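Putative iron-regulated protein A (Parabacteroides distasonis ATCC 8503, PDB 4ECG) is of unproven function but, as an imelysin-like member of the M75 peptidase family, binds calcium and is a putative metalloendopeptidase. Local coordinates at residues Asp109-Asp114 against Ser278-Asn283; Thr252-Ala257 against Leu274-Trp279. One frame throughout, in Å; residues are numbered along the deposited sequence.

Contact 1: Asp109-Asp114 against Ser278-Asn283; sequences DSWPLD and SWYSWN. With CA (calcium ion), chain F; CA (calcium ion), chain K.
The indole of Trp111 presents the edge of its six-membered ring to the face of Tyr280 in an offset edge-to-face pair, the planes turned 72° apart and the centroids 5.4 Å from each other. Tyr280 CE2 lies in the plane of the indole at that edge, 3.6 Å from Trp111 CZ3. Pro112 CB, of a residue that follows a cis peptide bond, lies over one face of Trp111. Trp279 meets the same indole rim to rim at a steep angle, Trp111 CZ2 standing 3.9 Å from Trp279 CD1, while a face of Trp279 is covered by Tyr280 CD1. At the edge of Tyr280, near its plane, Leu113 CD1 comes within 4.1 Å of Tyr280 CE2. With CG anti to the backbone N (chi1 -174°), Trp111 reaches across to the 278-283 loop. A water joins the two loops, accepting from Leu113 N at 3.0 Å and hydrogen-bonding Tyr280 OH at 3.0 Å. Replacing Tyr280 by alanine would probably leave the Trp111 edge and Leu113 without their aromatic partner and the bridging water without its hydroxyl. Nearby, Asp109 OD2 binds one calcium ion at 2.5 Å, together with Glu92, and Trp111 O binds a second. The arrangement is an aromatic cluster between two interhelical loops, set beside calcium sites of the imelysin-like domain.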
loop_
_atom_site.group_PDB
_atom_site.type_symbol
_atom_site.label_atom_id
_atom_site.label_comp_id
_atom_site.label_asym_id
_atom_site.label_seq_id
_atom_site.Cartn_x
_atom_site.Cartn_y
_atom_site.Cartn_z
ATOM N N ASP A 109 3.563 0.270 8.871
ATOM C CA ASP A 109 4.390 -0.033 7.714
ATOM C C ASP A 109 5.510 0.972 7.487
ATOM O O ASP A 109 5.810 1.337 6.351
ATOM C CB ASP A 109 3.472 -0.152 6.481
ATOM C CG ASP A 109 4.100 -0.943 5.290
ATOM O OD1 ASP A 109 4.949 -1.851 5.483
ATOM O OD2 ASP A 109 3.671 -0.659 4.132
ATOM N N SER A 110 6.197 1.347 8.560
ATOM C CA SER A 110 7.334 2.233 8.405
ATOM C C SER A 110 8.534 1.535 7.760
ATOM O O SER A 110 8.854 0.373 8.059
ATOM C CB SER A 110 7.723 2.881 9.749
ATOM O OG SER A 110 6.665 3.691 10.253
ATOM N N TRP A 111 9.197 2.283 6.883
ATOM C CA TRP A 111 10.457 1.901 6.269
ATOM C C TRP A 111 11.292 3.150 6.007
ATOM O O TRP A 111 10.751 4.212 5.619
ATOM C CB TRP A 111 10.165 1.178 4.952
ATOM C CG TRP A 111 11.394 0.623 4.304
ATOM C CD1 TRP A 111 12.097 1.144 3.229
ATOM C CD2 TRP A 111 12.150 -0.561 4.712
ATOM N NE1 TRP A 111 13.219 0.393 2.966
ATOM C CE2 TRP A 111 13.308 -0.637 3.824
ATOM C CE3 TRP A 111 12.034 -1.479 5.741
ATOM C CZ2 TRP A 111 14.253 -1.634 3.946
ATOM C CZ3 TRP A 111 12.982 -2.487 5.855
ATOM C CH2 TRP A 111 14.062 -2.571 4.972
ATOM N N PRO A 112 12.614 3.076 6.251
ATOM C CA PRO A 112 13.356 1.969 6.888
ATOM C C PRO A 112 13.167 1.921 8.412
ATOM O O PRO A 112 12.471 2.765 8.989
ATOM C CB PRO A 112 14.827 2.290 6.556
ATOM C CG PRO A 112 14.840 3.766 6.450
ATOM C CD PRO A 112 13.508 4.182 5.883
ATOM N N LEU A 113 13.816 0.943 9.028
ATOM C CA LEU A 113 13.682 0.676 10.422
ATOM C C LEU A 113 14.867 1.256 11.181
ATOM O O LEU A 113 15.945 1.417 10.644
ATOM C CB LEU A 113 13.593 -0.851 10.673
ATOM C CG LEU A 113 12.443 -1.602 10.013
ATOM C CD1 LEU A 113 12.692 -3.124 10.157
ATOM C CD2 LEU A 113 11.073 -1.175 10.563
ATOM N N ASP A 114 14.649 1.529 12.466
ATOM C CA ASP A 114 15.712 1.835 13.362
ATOM C C ASP A 114 16.309 0.539 13.916
ATOM O O ASP A 114 15.965 0.063 15.019
ATOM C CB ASP A 114 15.196 2.742 14.467
ATOM C CG ASP A 114 16.252 3.023 15.563
ATOM O OD1 ASP A 114 17.432 2.689 15.359
ATOM O OD2 ASP A 114 15.884 3.580 16.614
ATOM N N SER A 278 10.927 -4.358 1.658
ATOM C CA SER A 278 10.570 -5.791 1.594
ATOM C C SER A 278 11.674 -6.625 0.940
ATOM O O SER A 278 11.442 -7.711 0.490
ATOM C CB SER A 278 9.264 -6.054 0.863
ATOM O OG SER A 278 8.217 -5.397 1.515
ATOM N N TRP A 279 12.905 -6.159 0.969
ATOM C CA TRP A 279 13.985 -7.039 0.650
ATOM C C TRP A 279 14.216 -8.172 1.607
ATOM O O TRP A 279 14.799 -9.190 1.223
ATOM C CB TRP A 279 15.266 -6.233 0.428
ATOM C CG TRP A 279 16.104 -5.895 1.625
ATOM C CD1 TRP A 279 16.083 -4.725 2.365
ATOM C CD2 TRP A 279 17.198 -6.685 2.198
ATOM N NE1 TRP A 279 17.022 -4.753 3.361
ATOM C CE2 TRP A 279 17.756 -5.875 3.288
ATOM C CE3 TRP A 279 17.737 -7.920 1.933
ATOM C CZ2 TRP A 279 18.815 -6.297 4.051
ATOM C CZ3 TRP A 279 18.809 -8.345 2.709
ATOM C CH2 TRP A 279 19.322 -7.549 3.763
ATOM N N TYR A 280 13.795 -8.060 2.853
ATOM C CA TYR A 280 14.016 -9.199 3.765
ATOM C C TYR A 280 13.348 -10.465 3.232
ATOM O O TYR A 280 13.930 -11.558 3.265
ATOM C CB TYR A 280 13.525 -8.901 5.202
ATOM C CG TYR A 280 14.125 -7.662 5.842
ATOM C CD1 TYR A 280 15.474 -7.307 5.644
ATOM C CD2 TYR A 280 13.364 -6.850 6.661
ATOM C CE1 TYR A 280 16.018 -6.179 6.259
ATOM C CE2 TYR A 280 13.899 -5.718 7.237
ATOM C CZ TYR A 280 15.218 -5.380 7.055
ATOM O OH TYR A 280 15.733 -4.211 7.649
ATOM N N SER A 281 12.138 -10.302 2.698
ATOM C CA SER A 281 11.316 -11.402 2.283
ATOM C C SER A 281 11.215 -11.520 0.768
ATOM O O SER A 281 10.561 -12.466 0.272
ATOM C CB SER A 281 9.901 -11.239 2.859
ATOM O OG SER A 281 9.275 -10.096 2.338
ATOM N N TRP A 282 11.837 -10.594 0.044
ATOM C CA TRP A 282 11.691 -10.524 -1.435
ATOM C C TRP A 282 10.232 -10.352 -1.821
ATOM O O TRP A 282 9.704 -11.122 -2.593
ATOM C CB TRP A 282 12.252 -11.782 -2.133
ATOM C CG TRP A 282 13.740 -12.043 -1.976
ATOM C CD1 TRP A 282 14.635 -11.411 -1.119
ATOM C CD2 TRP A 282 14.565 -13.065 -2.678
ATOM N NE1 TRP A 282 15.890 -11.940 -1.247
ATOM C CE2 TRP A 282 15.920 -12.915 -2.163
ATOM C CE3 TRP A 282 14.308 -14.052 -3.618
ATOM C CZ2 TRP A 282 16.968 -13.719 -2.596
ATOM C CZ3 TRP A 282 15.359 -14.873 -4.051
ATOM C CH2 TRP A 282 16.660 -14.713 -3.553
ATOM N N ASN A 283 9.550 -9.367 -1.247
ATOM C CA ASN A 283 8.155 -9.145 -1.552
ATOM C C ASN A 283 8.010 -7.848 -2.306
ATOM O O ASN A 283 6.910 -7.379 -2.486
ATOM C CB ASN A 283 7.290 -9.142 -0.266
ATOM C CG ASN A 283 5.906 -9.809 -0.440
ATOM O OD1 ASN A 283 5.768 -11.052 -0.530
ATOM N ND2 ASN A 283 4.868 -8.983 -0.372
HETATM CA CA CA F . 4.202 0.384 1.871
HETATM CA CA CA K . 9.865 6.175 4.722
HETATM O O HOH W 1 9.069 5.743 6.942
HETATM O O HOH W 2 15.570 -1.183 7.760
HETATM O O HOH W 3 11.983 6.424 3.519
HETATM O O HOH W 4 8.195 4.440 4.251
#

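Contact 2: Thr252-Ala257 against Leu274-Trp279. With CA (calcium ion), chain H.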
loop_
_atom_site.group_PDB
_atom_site.type_symbol
_atom_site.label_atom_id
_atom_site.label_comp_id
_atom_site.label_asym_id
_atom_site.label_seq_id
_atom_site.Cartn_x
_atom_site.Cartn_y
_atom_site.Cartn_z
ATOM N N THR A 252 12.632 4.181 -7.925
ATOM C CA THR A 252 13.721 5.096 -8.350
ATOM C C THR A 252 14.764 5.242 -7.262
ATOM O O THR A 252 15.953 5.159 -7.558
ATOM C CB THR A 252 13.199 6.455 -8.910
ATOM O OG1 THR A 252 12.420 6.193 -10.090
ATOM C CG2 THR A 252 14.333 7.421 -9.302
ATOM N N ASP A 253 14.338 5.354 -6.009
ATOM C CA ASP A 253 15.260 5.781 -4.940
ATOM C C ASP A 253 16.325 4.719 -4.603
ATOM O O ASP A 253 17.500 5.080 -4.370
ATOM C CB ASP A 253 14.534 6.282 -3.642
ATOM C CG ASP A 253 13.837 7.691 -3.794
ATOM O OD1 ASP A 253 14.048 8.402 -4.833
ATOM O OD2 ASP A 253 13.072 8.083 -2.835
ATOM N N PRO A 254 15.932 3.436 -4.531
ATOM C CA PRO A 254 16.946 2.367 -4.370
ATOM C C PRO A 254 17.909 2.229 -5.582
ATOM O O PRO A 254 19.098 1.949 -5.419
ATOM C CB PRO A 254 16.084 1.100 -4.172
ATOM C CG PRO A 254 14.794 1.595 -3.597
ATOM C CD PRO A 254 14.569 2.925 -4.280
ATOM N N VAL A 255 17.406 2.477 -6.785
ATOM C CA VAL A 255 18.245 2.433 -7.982
ATOM C C VAL A 255 19.196 3.580 -7.945
ATOM O O VAL A 255 20.341 3.388 -8.287
ATOM C CB VAL A 255 17.417 2.368 -9.290
ATOM C CG1 VAL A 255 18.277 2.485 -10.563
ATOM C CG2 VAL A 255 16.641 1.078 -9.273
ATOM N N THR A 256 18.773 4.759 -7.484
ATOM C CA THR A 256 19.727 5.882 -7.440
ATOM C C THR A 256 20.889 5.519 -6.500
ATOM O O THR A 256 22.071 5.680 -6.849
ATOM C CB THR A 256 19.075 7.206 -6.980
ATOM O OG1 THR A 256 18.000 7.519 -7.853
ATOM C CG2 THR A 256 20.144 8.416 -6.964
ATOM N N ALA A 257 20.542 4.984 -5.333
ATOM C CA ALA A 257 21.509 4.598 -4.307
ATOM C C ALA A 257 22.453 3.548 -4.852
ATOM O O ALA A 257 23.658 3.654 -4.675
ATOM C CB ALA A 257 20.782 4.080 -3.041
ATOM N N LEU A 274 19.802 -1.853 0.821
ATOM C CA LEU A 274 19.174 -1.409 2.074
ATOM C C LEU A 274 17.963 -0.515 1.854
ATOM O O LEU A 274 17.083 -0.524 2.692
ATOM C CB LEU A 274 20.166 -0.739 3.076
ATOM C CG LEU A 274 21.287 -1.608 3.708
ATOM C CD1 LEU A 274 22.295 -0.778 4.482
ATOM C CD2 LEU A 274 20.755 -2.703 4.605
ATOM N N ALA A 275 17.892 0.247 0.753
ATOM C CA ALA A 275 16.721 1.115 0.523
ATOM C C ALA A 275 15.518 0.348 -0.031
ATOM O O ALA A 275 14.431 0.906 -0.091
ATOM C CB ALA A 275 17.050 2.310 -0.373
ATOM N N VAL A 276 15.687 -0.903 -0.452
ATOM C CA VAL A 276 14.551 -1.667 -1.072
ATOM C C VAL A 276 13.566 -2.150 -0.026
ATOM O O VAL A 276 13.874 -3.032 0.748
ATOM C CB VAL A 276 15.030 -2.910 -1.894
ATOM C CG1 VAL A 276 13.830 -3.759 -2.408
ATOM C CG2 VAL A 276 15.985 -2.485 -3.003
ATOM N N GLU A 277 12.381 -1.562 0.021
ATOM C CA GLU A 277 11.345 -2.030 0.915
ATOM C C GLU A 277 10.934 -3.501 0.625
ATOM O O GLU A 277 10.595 -3.816 -0.500
ATOM C CB GLU A 277 10.127 -1.102 0.780
ATOM C CG GLU A 277 9.128 -1.236 1.929
ATOM C CD GLU A 277 8.038 -0.145 1.964
ATOM O OE1 GLU A 277 8.207 0.917 1.311
ATOM O OE2 GLU A 277 7.005 -0.368 2.671
ATOM N N SER A 278 10.927 -4.358 1.658
ATOM C CA SER A 278 10.570 -5.791 1.594
ATOM C C SER A 278 11.674 -6.625 0.940
ATOM O O SER A 278 11.442 -7.711 0.490
ATOM C CB SER A 278 9.264 -6.054 0.863
ATOM O OG SER A 278 8.217 -5.397 1.515
ATOM N N TRP A 279 12.905 -6.159 0.969
ATOM C CA TRP A 279 13.985 -7.039 0.650
ATOM C C TRP A 279 14.216 -8.172 1.607
ATOM O O TRP A 279 14.799 -9.190 1.223
ATOM C CB TRP A 279 15.266 -6.233 0.428
ATOM C CG TRP A 279 16.104 -5.895 1.625
ATOM C CD1 TRP A 279 16.083 -4.725 2.365
ATOM C CD2 TRP A 279 17.198 -6.685 2.198
ATOM N NE1 TRP A 279 17.022 -4.753 3.361
ATOM C CE2 TRP A 279 17.756 -5.875 3.288
ATOM C CE3 TRP A 279 17.737 -7.920 1.933
ATOM C CZ2 TRP A 279 18.815 -6.297 4.051
ATOM C CZ3 TRP A 279 18.809 -8.345 2.709
ATOM C CH2 TRP A 279 19.322 -7.549 3.763
HETATM CA CA CA H . 12.547 10.231 -5.856
HETATM O O HOH W 5 11.389 12.084 -6.971
HETATM O O HOH W 6 10.581 10.782 -4.010
HETATM O O HOH W 7 13.557 11.503 -3.975
#
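Pro254 points its CB toward the end of helix 271-275, and its CB and CG meet Ala275 and Val276. Ala275 points its methyl back at the proline, with Ala275 CB 4.0 Å from Pro254 CG. The same ring carbon, Pro254 CG, rests 3.6 Å from the carbonyl oxygen Ala275 O. Val276 contributes one branch: its CG2, placed beside the backbone N and anti to the carbonyl carbon, lies 3.8 Å from Pro254 CB. The contact is apolar between side chains, and, consistent with the small alanine side chain, the CA atoms of Pro254 and Ala275 are 5.1 Å apart. Helix 239-259 is kinked at Pro254, whose N makes no bond to the preceding turn. One residue earlier, Asp253 leads its carboxylate away from this interface, and Asp253 OD1 binds a calcium ion at 2.6 Å, with Ser248 O as another protein ligand. From Val276 to Trp279 the chain makes a type II beta turn, closed by a bond from Trp279 N to Val276 O of 3.3 Å. The contact joins the kinked part of helix 239-259 to the end of helix 271-275, with Val276 also packing on helix 284-300 and Val255 on helix 355-377.

The two contacts share Ser278 and Trp279, their second segments overlapping on one run of chain, 274-283, and their centres are about 10 Å apart. Contact 2 is buried and joins a helix to the end of another and the turn that follows by small aliphatic groups; contact 1 is only partly buried and joins two loops by large aromatic rings and a water. Trp111 connects them: its NE1 makes a weak hydrogen bond to Ala275 O, the carbonyl against which Pro254 rests. Near the calcium ion of contact 1, the carboxylates of Asp109 and Glu277 come close, and the positive charge of the metal probably eases their repulsion. In contact 2, by contrast, the metal is held by Asp253, whose carboxylate leads away from the packed face.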